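Local structure of cytochrome C-type biogenesis protein ccmF (Thermus thermophilus, 6ZMQ) at residues Gly496-Arg501 and Thr641-Trp646; Phe511-Met516 and Gly635-Gly640. The protein acts as a membrane-bound heme lyase in cytochrome c maturation, probably joining heme to apocytochrome c, and itself holds a heme b. One frame throughout, in Å; residues are numbered along the deposited sequence.

Contact 1 (Gly496-Arg501 and Thr641-Trp646). With PTY (phosphatidylethanolamine), chain G.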
ATOM      1  N   GLY A 496      32.216   2.257  11.689  1.00 79.86           N
ATOM      2  CA  GLY A 496      30.847   2.713  11.609  1.00 75.41           C
ATOM      3  C   GLY A 496      30.011   1.709  10.841  1.00 78.94           C
ATOM      4  O   GLY A 496      30.118   1.572   9.621  1.00 91.20           O
ATOM      5  N   PHE A 497      29.170   0.993  11.584  1.00 70.01           N
ATOM      6  CA  PHE A 497      28.253   0.027  11.006  1.00 71.48           C
ATOM      7  C   PHE A 497      27.098   0.718  10.312  1.00 71.79           C
ATOM      8  O   PHE A 497      26.471   0.130   9.425  1.00 80.40           O
ATOM      9  CB  PHE A 497      27.716  -0.904  12.102  1.00 68.94           C
ATOM     10  CG  PHE A 497      27.131  -2.187  11.585  1.00 61.70           C
ATOM     11  CD1 PHE A 497      27.529  -2.721  10.363  1.00 53.42           C
ATOM     12  CD2 PHE A 497      26.157  -2.848  12.320  1.00 75.45           C
ATOM     13  CE1 PHE A 497      26.967  -3.890   9.884  1.00 56.88           C
ATOM     14  CE2 PHE A 497      25.598  -4.019  11.854  1.00 87.24           C
ATOM     15  CZ  PHE A 497      26.004  -4.543  10.634  1.00 69.59           C
ATOM     16  N   LEU A 498      26.842   1.969  10.696  1.00 68.56           N
ATOM     17  CA  LEU A 498      25.811   2.804  10.090  1.00 65.43           C
ATOM     18  C   LEU A 498      26.113   3.119   8.621  1.00 73.62           C
ATOM     19  O   LEU A 498      25.213   3.503   7.865  1.00 83.51           O
ATOM     20  CB  LEU A 498      25.668   4.093  10.911  1.00 63.44           C
ATOM     21  CG  LEU A 498      25.306   4.093  12.413  1.00 58.15           C
ATOM     22  CD1 LEU A 498      24.296   3.012  12.832  1.00 65.43           C
ATOM     23  CD2 LEU A 498      26.552   4.059  13.310  1.00 48.97           C
ATOM     24  N   ALA A 499      27.390   3.024   8.219  1.00 76.20           N
ATOM     25  CA  ALA A 499      27.768   3.128   6.810  1.00 79.74           C
ATOM     26  C   ALA A 499      27.144   2.022   5.958  1.00 83.12           C
ATOM     27  O   ALA A 499      26.738   2.271   4.817  1.00 79.06           O
ATOM     28  CB  ALA A 499      29.290   3.096   6.674  1.00 78.41           C
ATOM     29  N   ASN A 500      27.066   0.795   6.480  1.00 81.47           N
ATOM     30  CA  ASN A 500      26.486  -0.302   5.707  1.00 69.22           C
ATOM     31  C   ASN A 500      24.971  -0.178   5.723  1.00 62.75           C
ATOM     32  O   ASN A 500      24.317  -0.927   6.452  1.00 60.61           O
ATOM     33  CB  ASN A 500      26.898  -1.671   6.271  1.00 62.92           C
ATOM     34  CG  ASN A 500      26.772  -2.812   5.238  1.00 66.50           C
ATOM     35  OD1 ASN A 500      27.760  -3.215   4.628  1.00 81.32           O
ATOM     36  ND2 ASN A 500      25.557  -3.310   5.030  1.00 61.08           N
ATOM     37  N   ARG A 501      24.427   0.701   4.864  1.00 62.16           N
ATOM     38  CA  ARG A 501      23.069   1.231   5.013  1.00 55.50           C
ATOM     39  C   ARG A 501      22.004   0.152   4.843  1.00 48.61           C
ATOM     40  O   ARG A 501      20.959   0.196   5.511  1.00 56.72           O
ATOM     41  CB  ARG A 501      22.858   2.353   3.999  1.00 61.20           C
ATOM     42  CG  ARG A 501      23.217   3.714   4.542  1.00 65.19           C
ATOM     43  CD  ARG A 501      23.421   4.730   3.425  1.00 59.85           C
ATOM     44  NE  ARG A 501      23.216   6.101   3.884  1.00 65.48           N
ATOM     45  CZ  ARG A 501      24.125   6.812   4.549  1.00 78.56           C
ATOM     46  NH1 ARG A 501      23.806   7.995   5.047  1.00 85.92           N
ATOM     47  NH2 ARG A 501      25.332   6.309   4.790  1.00 80.19           N
ATOM     48  N   THR A 641      13.404   2.340   6.085  1.00 42.48           N
ATOM     49  CA  THR A 641      13.415   2.238   4.624  1.00 40.38           C
ATOM     50  C   THR A 641      13.916   3.540   3.993  1.00 56.99           C
ATOM     51  O   THR A 641      14.553   3.525   2.929  1.00 71.08           O
ATOM     52  CB  THR A 641      12.009   1.844   4.146  1.00 36.56           C
ATOM     53  OG1 THR A 641      11.693   0.554   4.683  1.00 46.98           O
ATOM     54  CG2 THR A 641      11.877   1.749   2.614  1.00 30.83           C
ATOM     55  N   LEU A 642      13.685   4.680   4.664  1.00 61.23           N
ATOM     56  CA  LEU A 642      14.382   5.901   4.269  1.00 49.55           C
ATOM     57  C   LEU A 642      15.888   5.819   4.518  1.00 52.67           C
ATOM     58  O   LEU A 642      16.661   6.480   3.815  1.00 55.75           O
ATOM     59  CB  LEU A 642      13.786   7.111   4.987  1.00 41.24           C
ATOM     60  CG  LEU A 642      12.411   7.552   4.491  1.00 41.37           C
ATOM     61  CD1 LEU A 642      11.714   8.391   5.543  1.00 42.95           C
ATOM     62  CD2 LEU A 642      12.550   8.334   3.202  1.00 41.29           C
ATOM     63  N   TYR A 643      16.329   5.026   5.505  1.00 52.82           N
ATOM     64  CA  TYR A 643      17.765   4.925   5.778  1.00 60.92           C
ATOM     65  C   TYR A 643      18.460   4.006   4.775  1.00 68.89           C
ATOM     66  O   TYR A 643      19.677   4.117   4.575  1.00 72.69           O
ATOM     67  CB  TYR A 643      18.027   4.478   7.227  1.00 63.59           C
ATOM     68  CG  TYR A 643      19.466   4.689   7.702  1.00 62.36           C
ATOM     69  CD1 TYR A 643      19.845   5.903   8.266  1.00 64.43           C
ATOM     70  CD2 TYR A 643      20.448   3.702   7.556  1.00 57.54           C
ATOM     71  CE1 TYR A 643      21.145   6.130   8.682  1.00 62.15           C
ATOM     72  CE2 TYR A 643      21.755   3.927   7.965  1.00 49.88           C
ATOM     73  CZ  TYR A 643      22.091   5.141   8.534  1.00 56.01           C
ATOM     74  OH  TYR A 643      23.379   5.381   8.953  1.00 58.86           O
ATOM     75  N   ILE A 644      17.722   3.067   4.163  1.00 68.60           N
ATOM     76  CA  ILE A 644      18.293   2.317   3.035  1.00 56.63           C
ATOM     77  C   ILE A 644      18.618   3.264   1.875  1.00 59.48           C
ATOM     78  O   ILE A 644      19.657   3.138   1.212  1.00 52.49           O
ATOM     79  CB  ILE A 644      17.355   1.174   2.595  1.00 38.50           C
ATOM     80  CG1 ILE A 644      16.857   0.368   3.806  1.00 35.57           C
ATOM     81  CG2 ILE A 644      18.062   0.274   1.561  1.00 35.99           C
ATOM     82  CD1 ILE A 644      17.762  -0.760   4.251  1.00 42.23           C
ATOM     83  N   LEU A 645      17.755   4.254   1.650  1.00 69.70           N
ATOM     84  CA  LEU A 645      18.041   5.374   0.765  1.00 66.74           C
ATOM     85  C   LEU A 645      18.953   6.385   1.475  1.00 78.86           C
ATOM     86  O   LEU A 645      19.368   6.198   2.620  1.00 84.41           O
ATOM     87  CB  LEU A 645      16.726   6.009   0.324  1.00 51.09           C
ATOM     88  CG  LEU A 645      15.759   4.945  -0.201  1.00 36.16           C
ATOM     89  CD1 LEU A 645      14.332   5.427  -0.184  1.00 45.75           C
ATOM     90  CD2 LEU A 645      16.143   4.493  -1.595  1.00 26.27           C
ATOM     91  N   TRP A 646      19.279   7.478   0.789  1.00 79.98           N
ATOM     92  CA  TRP A 646      20.117   8.488   1.432  1.00 88.27           C
ATOM     93  C   TRP A 646      19.259   9.430   2.273  1.00 88.97           C
ATOM     94  O   TRP A 646      18.267   9.973   1.766  1.00 89.27           O
ATOM     95  CB  TRP A 646      20.938   9.263   0.402  1.00 94.59           C
ATOM     96  CG  TRP A 646      22.277   9.718   0.926  1.00101.64           C
ATOM     97  CD1 TRP A 646      23.454   9.028   0.867  1.00104.85           C
ATOM     98  CD2 TRP A 646      22.580  10.977   1.544  1.00106.08           C
ATOM     99  NE1 TRP A 646      24.465   9.766   1.433  1.00107.89           N
ATOM    100  CE2 TRP A 646      23.958  10.969   1.852  1.00107.28           C
ATOM    101  CE3 TRP A 646      21.823  12.106   1.874  1.00106.84           C
ATOM    102  CZ2 TRP A 646      24.593  12.045   2.473  1.00105.55           C
ATOM    103  CZ3 TRP A 646      22.456  13.176   2.493  1.00104.39           C
ATOM    104  CH2 TRP A 646      23.826  13.136   2.784  1.00103.21           C
TER
HETATM  105  C1  PTY G 706      18.189   7.487  -3.956  1.00 66.54           C
HETATM  106  C2  PTY G 706      24.145   2.465  -4.970  1.00 53.51           C
HETATM  107  C3  PTY G 706      23.473   3.101  -6.189  1.00 63.98           C
HETATM  108  O4  PTY G 706      16.823   7.154  -3.984  1.00 68.91           O
HETATM  109  C5  PTY G 706      19.534   6.136  -5.730  1.00 88.48           C
HETATM  110  C6  PTY G 706      18.842   7.470  -5.351  1.00 78.90           C
HETATM  111  O7  PTY G 706      19.737   8.550  -5.432  1.00 88.28           O
HETATM  112  C8  PTY G 706      19.327   9.595  -6.272  1.00 98.38           C
HETATM  113  O10 PTY G 706      19.100   9.382  -7.415  1.00107.43           O
HETATM  114  C11 PTY G 706      19.188  11.016  -5.722  1.00 90.12           C
HETATM  115  C12 PTY G 706      17.852  11.638  -6.130  1.00 74.90           C
HETATM  116  C13 PTY G 706      17.564  12.860  -5.255  1.00 64.41           C
HETATM  117  C14 PTY G 706      16.442  12.549  -4.267  1.00 63.94           C
HETATM  118  C15 PTY G 706      17.020  12.132  -2.914  1.00 67.97           C
HETATM  119  C16 PTY G 706      15.864  12.056  -1.914  1.00 65.81           C
HETATM  120  C17 PTY G 706      16.369  11.469  -0.596  1.00 57.94           C
HETATM  121  C18 PTY G 706      15.188  11.174   0.328  1.00 61.39           C
HETATM  122  C19 PTY G 706      14.335  12.423   0.561  1.00 71.87           C
HETATM  123  C20 PTY G 706      12.954  12.005   1.078  1.00 69.83           C
HETATM  124  C21 PTY G 706      12.249  13.244   1.630  1.00 63.08           C
HETATM  125  C22 PTY G 706      10.908  12.904   2.278  1.00 58.48           C
HETATM  126  C23 PTY G 706      11.067  11.818   3.345  1.00 62.03           C
HETATM  127  C24 PTY G 706       9.695  11.334   3.818  1.00 67.66           C
HETATM  128  C25 PTY G 706       8.809  10.910   2.645  1.00 66.10           C
HETATM  129  C26 PTY G 706       7.362  11.083   3.099  1.00 64.18           C
HETATM  130  C27 PTY G 706       6.508  11.526   1.917  1.00 63.90           C
HETATM  131  C28 PTY G 706       5.324  12.322   2.453  1.00 56.02           C
HETATM  132  C29 PTY G 706       5.313  13.678   1.752  1.00 40.29           C
HETATM  133  C30 PTY G 706      15.892   8.209  -4.032  1.00 81.21           C
HETATM  134  C31 PTY G 706      14.965   8.531  -2.847  1.00 78.04           C
HETATM  135  O30 PTY G 706      15.816   8.866  -5.013  1.00 86.90           O
HETATM  136  C32 PTY G 706      13.624   9.098  -3.343  1.00 67.48           C
HETATM  137  C33 PTY G 706      12.805   9.760  -2.224  1.00 61.29           C
HETATM  138  C34 PTY G 706      11.483   9.018  -1.995  1.00 58.63           C
HETATM  139  C35 PTY G 706      11.697   7.853  -1.031  1.00 57.24           C
HETATM  140  C36 PTY G 706      10.532   7.691  -0.054  1.00 51.68           C
HETATM  141  C37 PTY G 706       9.862   6.328  -0.246  1.00 49.39           C
HETATM  142  C38 PTY G 706      10.240   5.372   0.887  1.00 44.65           C
HETATM  143  C39 PTY G 706       9.753   5.906   2.234  1.00 49.93           C
HETATM  144  C40 PTY G 706       8.270   5.594   2.387  1.00 49.02           C
HETATM  145  C41 PTY G 706       7.626   6.621   3.313  1.00 46.56           C
HETATM  146  C42 PTY G 706       6.551   7.342   2.504  1.00 42.01           C
HETATM  147  C43 PTY G 706       5.429   7.818   3.421  1.00 30.91           C
HETATM  148  C44 PTY G 706       4.322   8.455   2.585  1.00 33.58           C
HETATM  149  P1  PTY G 706      22.072   5.271  -5.643  1.00115.88           P
HETATM  150  O11 PTY G 706      22.211   3.641  -5.884  1.00 93.80           O
HETATM  151  O12 PTY G 706      23.221   5.704  -4.767  1.00130.30           O
HETATM  152  O13 PTY G 706      22.255   5.979  -6.964  1.00126.95           O
HETATM  153  O14 PTY G 706      20.638   5.741  -4.946  1.00104.97           O
HETATM  154  N1  PTY G 706      24.312   1.040  -5.207  1.00 47.02           N
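Tyr-643, in the last turn of transmembrane helix 627-644, reaches across to Leu-498 in the loop that leads through the N-cap residue Asn-500 into helix 501-525, so the end of one membrane helix is tied to the start of another. Just before it, Leu-642 lays its branches against a bound phosphatidylethanolamine, which gives the helix end a lipid-covered flank. With CG anti to the backbone N (chi1 -165°), the Tyr-643 phenol extends to the first segment, and OH donates a hydrogen bond to Leu-498 O at 2.8 Å. The donor stands above the carbonyl plane, 36° out of it. Leu-498 CB lies 3.3 Å from the same Tyr-643 OH. The Arg-501 side chain crosses that of Tyr-643 at about a right angle, although its guanidinium is nearly parallel to the ring, and Arg-501 CG comes to 3.7 Å from Tyr-643 CE2. Ile-644 points its CB away from the loop, but CD1 still meets Arg-501 O at 3.6 Å; the same side chain touches the heme, next to the heme-binding residues Arg-224 and Ser-506. At Leu-645 the chain leaves the helix, and its CD1 and CD2 lie against the same lipid. Trp-646 closes the contact on Arg-501, whose chain is extended from CG to NE and sets the guanidinium between two aromatic rings. On the Tyr-643 side the cation-pi approach is long and at most weakly attractive. On the other side the guanidinium lies flat on the indole, centres 4.7 Å apart, the overlap shifted toward the rim, where Arg-501 NH1 sits 4.1 Å from Trp-646 NE1.

Contact 2 (Phe511-Met516 and Gly635-Gly640). With HEM (protoporphyrin IX containing Fe), chain B.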
ATOM      1  N   PHE A 511      13.091  -5.193  12.881  1.00 56.42           N
ATOM      2  CA  PHE A 511      12.663  -4.977  14.278  1.00 47.04           C
ATOM      3  C   PHE A 511      11.295  -4.340  14.297  1.00 42.18           C
ATOM      4  O   PHE A 511      10.532  -4.632  15.159  1.00 34.94           O
ATOM      5  CB  PHE A 511      13.605  -3.981  14.919  1.00 43.03           C
ATOM      6  CG  PHE A 511      13.322  -3.651  16.349  1.00 39.61           C
ATOM      7  CD1 PHE A 511      12.541  -4.461  17.122  1.00 46.72           C
ATOM      8  CD2 PHE A 511      13.892  -2.556  16.926  1.00 44.74           C
ATOM      9  CE1 PHE A 511      12.321  -4.177  18.453  1.00 58.40           C
ATOM     10  CE2 PHE A 511      13.684  -2.267  18.257  1.00 58.82           C
ATOM     11  CZ  PHE A 511      12.894  -3.081  19.022  1.00 63.91           C
ATOM     12  N   ALA A 512      11.055  -3.421  13.387  1.00 47.99           N
ATOM     13  CA  ALA A 512       9.749  -2.756  13.278  1.00 45.09           C
ATOM     14  C   ALA A 512       8.690  -3.786  12.933  1.00 46.02           C
ATOM     15  O   ALA A 512       7.634  -3.671  13.467  1.00 54.41           O
ATOM     16  CB  ALA A 512       9.813  -1.693  12.221  1.00 40.31           C
ATOM     17  N   VAL A 513       8.942  -4.719  12.027  1.00 33.40           N
ATOM     18  CA  VAL A 513       7.875  -5.734  11.840  1.00 38.75           C
ATOM     19  C   VAL A 513       7.735  -6.561  13.102  1.00 51.59           C
ATOM     20  O   VAL A 513       6.637  -6.943  13.363  1.00 72.37           O
ATOM     21  CB  VAL A 513       8.054  -6.665  10.642  1.00 45.53           C
ATOM     22  CG1 VAL A 513       7.485  -8.030  10.932  1.00 49.29           C
ATOM     23  CG2 VAL A 513       7.353  -6.103   9.449  1.00 50.28           C
ATOM     24  N   ALA A 514       8.830  -6.917  13.761  1.00 47.53           N
ATOM     25  CA  ALA A 514       8.809  -7.751  14.978  1.00 32.99           C
ATOM     26  C   ALA A 514       7.855  -7.188  16.027  1.00 52.09           C
ATOM     27  O   ALA A 514       7.151  -7.973  16.657  1.00 51.58           O
ATOM     28  CB  ALA A 514      10.200  -7.806  15.509  1.00 23.63           C
ATOM     29  N   LEU A 515       7.922  -5.874  16.244  1.00 65.33           N
ATOM     30  CA  LEU A 515       7.106  -5.092  17.149  1.00 49.36           C
ATOM     31  C   LEU A 515       5.643  -5.071  16.719  1.00 47.72           C
ATOM     32  O   LEU A 515       4.753  -5.145  17.579  1.00 47.55           O
ATOM     33  CB  LEU A 515       7.674  -3.668  17.186  1.00 30.97           C
ATOM     34  CG  LEU A 515       7.302  -2.527  18.142  1.00 25.98           C
ATOM     35  CD1 LEU A 515       7.004  -2.997  19.560  1.00 24.60           C
ATOM     36  CD2 LEU A 515       8.414  -1.481  18.123  1.00 25.46           C
ATOM     37  N   MET A 516       5.379  -5.096  15.405  1.00 41.18           N
ATOM     38  CA  MET A 516       3.998  -5.192  14.933  1.00 35.74           C
ATOM     39  C   MET A 516       3.399  -6.583  15.108  1.00 43.76           C
ATOM     40  O   MET A 516       2.192  -6.692  15.310  1.00 52.43           O
ATOM     41  CB  MET A 516       3.868  -4.777  13.469  1.00 30.76           C
ATOM     42  CG  MET A 516       3.698  -3.280  13.249  1.00 42.21           C
ATOM     43  SD  MET A 516       2.970  -2.783  11.667  1.00 70.57           S
ATOM     44  CE  MET A 516       1.853  -4.138  11.302  1.00 85.15           C
ATOM     45  N   GLY A 635       6.240   3.969  12.183  1.00 43.12           N
ATOM     46  CA  GLY A 635       7.250   5.018  12.120  1.00 54.44           C
ATOM     47  C   GLY A 635       8.674   4.494  12.027  1.00 60.98           C
ATOM     48  O   GLY A 635       9.516   5.087  11.345  1.00 67.40           O
ATOM     49  N   LEU A 636       8.970   3.385  12.722  1.00 64.85           N
ATOM     50  CA  LEU A 636      10.312   2.807  12.657  1.00 51.22           C
ATOM     51  C   LEU A 636      10.595   2.217  11.276  1.00 54.81           C
ATOM     52  O   LEU A 636      11.717   2.326  10.766  1.00 65.53           O
ATOM     53  CB  LEU A 636      10.484   1.752  13.750  1.00 33.07           C
ATOM     54  CG  LEU A 636      10.804   2.297  15.150  1.00 33.85           C
ATOM     55  CD1 LEU A 636      10.628   1.215  16.209  1.00 29.78           C
ATOM     56  CD2 LEU A 636      12.210   2.879  15.226  1.00 43.42           C
ATOM     57  N   MET A 637       9.574   1.631  10.644  1.00 46.55           N
ATOM     58  CA  MET A 637       9.681   1.163   9.262  1.00 38.10           C
ATOM     59  C   MET A 637       9.917   2.316   8.289  1.00 32.30           C
ATOM     60  O   MET A 637      10.683   2.174   7.325  1.00 32.63           O
ATOM     61  CB  MET A 637       8.409   0.416   8.877  1.00 40.89           C
ATOM     62  CG  MET A 637       8.539  -1.078   8.795  1.00 39.88           C
ATOM     63  SD  MET A 637       6.943  -1.755   8.347  1.00 49.89           S
ATOM     64  CE  MET A 637       6.300  -2.093   9.964  1.00 28.17           C
ATOM     65  N   ALA A 638       9.251   3.455   8.521  1.00 36.04           N
ATOM     66  CA  ALA A 638       9.427   4.619   7.653  1.00 44.80           C
ATOM     67  C   ALA A 638      10.843   5.181   7.763  1.00 52.91           C
ATOM     68  O   ALA A 638      11.557   5.299   6.756  1.00 57.10           O
ATOM     69  CB  ALA A 638       8.377   5.683   7.989  1.00 51.07           C
ATOM     70  N   LEU A 639      11.299   5.437   8.996  1.00 55.85           N
ATOM     71  CA  LEU A 639      12.660   5.909   9.246  1.00 52.91           C
ATOM     72  C   LEU A 639      13.736   4.824   9.133  1.00 52.75           C
ATOM     73  O   LEU A 639      14.892   5.097   9.476  1.00 74.12           O
ATOM     74  CB  LEU A 639      12.731   6.588  10.620  1.00 50.76           C
ATOM     75  CG  LEU A 639      12.174   8.016  10.766  1.00 50.94           C
ATOM     76  CD1 LEU A 639      10.755   8.113  11.306  1.00 57.06           C
ATOM     77  CD2 LEU A 639      13.108   8.780  11.686  1.00 51.71           C
ATOM     78  N   GLY A 640      13.392   3.596   8.734  1.00 37.04           N
ATOM     79  CA  GLY A 640      14.389   2.634   8.288  1.00 40.20           C
ATOM     80  C   GLY A 640      14.541   2.458   6.786  1.00 47.89           C
ATOM     81  O   GLY A 640      15.667   2.398   6.262  1.00 56.85           O
TER
HETATM   82  CHA HEM B 701      16.326  -6.947   3.697  1.00 41.84           C
HETATM   83  CHB HEM B 701      15.710 -11.493   5.418  1.00 49.80           C
HETATM   84  CHC HEM B 701      10.925 -10.582   6.069  1.00 46.41           C
HETATM   85  CHD HEM B 701      11.738  -5.946   4.792  1.00 48.24           C
HETATM   86  C1A HEM B 701      16.522  -8.255   4.110  1.00 51.28           C
HETATM   87  C2A HEM B 701      17.776  -8.918   4.013  1.00 53.30           C
HETATM   88  C3A HEM B 701      17.611 -10.186   4.488  1.00 47.51           C
HETATM   89  C4A HEM B 701      16.269 -10.337   4.882  1.00 50.50           C
HETATM   90  CMA HEM B 701      18.664 -11.253   4.582  1.00 41.61           C
HETATM   91  CAA HEM B 701      19.077  -8.335   3.483  1.00 48.22           C
HETATM   92  CBA HEM B 701      19.770  -7.442   4.529  1.00 48.79           C
HETATM   93  CGA HEM B 701      20.185  -8.236   5.743  1.00 68.38           C
HETATM   94  O1A HEM B 701      19.708  -7.950   6.865  1.00 78.58           O
HETATM   95  O2A HEM B 701      21.005  -9.175   5.622  1.00 74.03           O
HETATM   96  C1B HEM B 701      14.335 -11.606   5.711  1.00 37.54           C
HETATM   97  C2B HEM B 701      13.715 -12.830   6.056  1.00 38.85           C
HETATM   98  C3B HEM B 701      12.387 -12.596   6.239  1.00 42.30           C
HETATM   99  C4B HEM B 701      12.180 -11.174   5.968  1.00 36.59           C
HETATM  100  CMB HEM B 701      14.392 -14.156   6.211  1.00 38.20           C
HETATM  101  CAB HEM B 701      11.337 -13.555   6.603  1.00 56.09           C
HETATM  102  CBB HEM B 701      10.560 -14.088   5.450  1.00 57.44           C
HETATM  103  C1C HEM B 701      10.759  -9.231   5.857  1.00 32.81           C
HETATM  104  C2C HEM B 701       9.619  -8.500   6.192  1.00 22.09           C
HETATM  105  C3C HEM B 701       9.876  -7.201   5.824  1.00 20.59           C
HETATM  106  C4C HEM B 701      11.175  -7.123   5.270  1.00 30.76           C
HETATM  107  CMC HEM B 701       8.339  -8.991   6.818  1.00 20.80           C
HETATM  108  CAC HEM B 701       8.950  -6.093   5.978  1.00 20.41           C
HETATM  109  CBC HEM B 701       9.081  -5.183   7.139  1.00 27.00           C
HETATM  110  C1D HEM B 701      13.051  -5.809   4.315  1.00 45.53           C
HETATM  111  C2D HEM B 701      13.608  -4.598   3.703  1.00 45.29           C
HETATM  112  C3D HEM B 701      14.896  -4.864   3.390  1.00 46.44           C
HETATM  113  C4D HEM B 701      15.121  -6.259   3.832  1.00 40.51           C
HETATM  114  CMD HEM B 701      12.878  -3.304   3.464  1.00 40.02           C
HETATM  115  CAD HEM B 701      15.897  -3.927   2.733  1.00 47.46           C
HETATM  116  CBD HEM B 701      16.080  -4.343   1.268  1.00 52.06           C
HETATM  117  CGD HEM B 701      16.946  -3.412   0.452  1.00 47.94           C
HETATM  118  O1D HEM B 701      18.119  -3.724   0.141  1.00 41.28           O
HETATM  119  O2D HEM B 701      16.484  -2.326   0.060  1.00 49.50           O
HETATM  120  NA  HEM B 701      15.616  -9.160   4.630  1.00 63.47           N
HETATM  121  NB  HEM B 701      13.378 -10.657   5.655  1.00 39.48           N
HETATM  122  NC  HEM B 701      11.700  -8.385   5.335  1.00 40.47           N
HETATM  123  ND  HEM B 701      13.991  -6.733   4.363  1.00 57.77           N
HETATM  124 FE   HEM B 701      13.719  -8.668   5.130  1.00 52.30          FE
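Met-637 runs extended through chi2 and then bends at chi3 (-93°), which turns its methyl group toward helix 501-525 and sets CE 3.8 Å from Met-516 SD. Met-516 is likewise bent at chi3, and the two thioether chains cross at about a right angle. On another part of the interface Leu-515 holds CG anti to its backbone N (chi1 -170°), which carries its branches to Leu-636; the two side chains also cross nearly perpendicularly, Leu-515 CD2 meeting Leu-636 CD1 at 4.0 Å. Between these pairs lies Ala-512, whose methyl points toward the opposing helix. Its CB rests 3.8 Å from Leu-636 CB and 3.7 Å from Met-637 CG, and it comes equally near the Met-637 backbone N. The CA atoms of Ala-512 and Met-637, 5.6 Å apart, are the nearest CA pair of the two segments, and the methyl fills the gap between them. The local axes pass at 8.8 Å. Every contact between the side chains is apolar. Val-513 points its CB away from 635-640, but CG2 still comes within 4.2 Å of Met-637 CE. This residue belongs to the heme pocket, and CG2 lies beside a heme vinyl group, although the very short spacing modelled to CBC is doubtful. Around the pair, Thr-235 of helix 224-247 meets Met-637, and Phe-469 of helix 460-484 meets Leu-515; Leu-417 and Met-420 of helix 402-422 cover Val-513. His-510, an axial ligand of the heme iron, stands on helix 501-525 just before this segment. The whole is a nearly antiparallel (169°) pair of transmembrane helices packed through small and flexible apolar side chains, forming part of the wall of the heme b site.

In the fold
Contacts 1 and 2 lie with their centres about 15 Å apart and follow one another along helix 627-644, where 635-640 runs directly into 641-646. Their partners come in reverse order: 496-501 leads into helix 501-525 and 511-516 lies farther along it, so contact 2 is nested within the loop closed by contact 1, as expected of antiparallel helices. The strand-rich region 528-625 separates the two helices in sequence. Together the contacts join them in the membrane from the buried middle, contact 2, to the partly exposed lipid-lined end, contact 1. Both also touch the heme, through Val-513 and Ile-644, so this helix pair helps to enclose the cofactor.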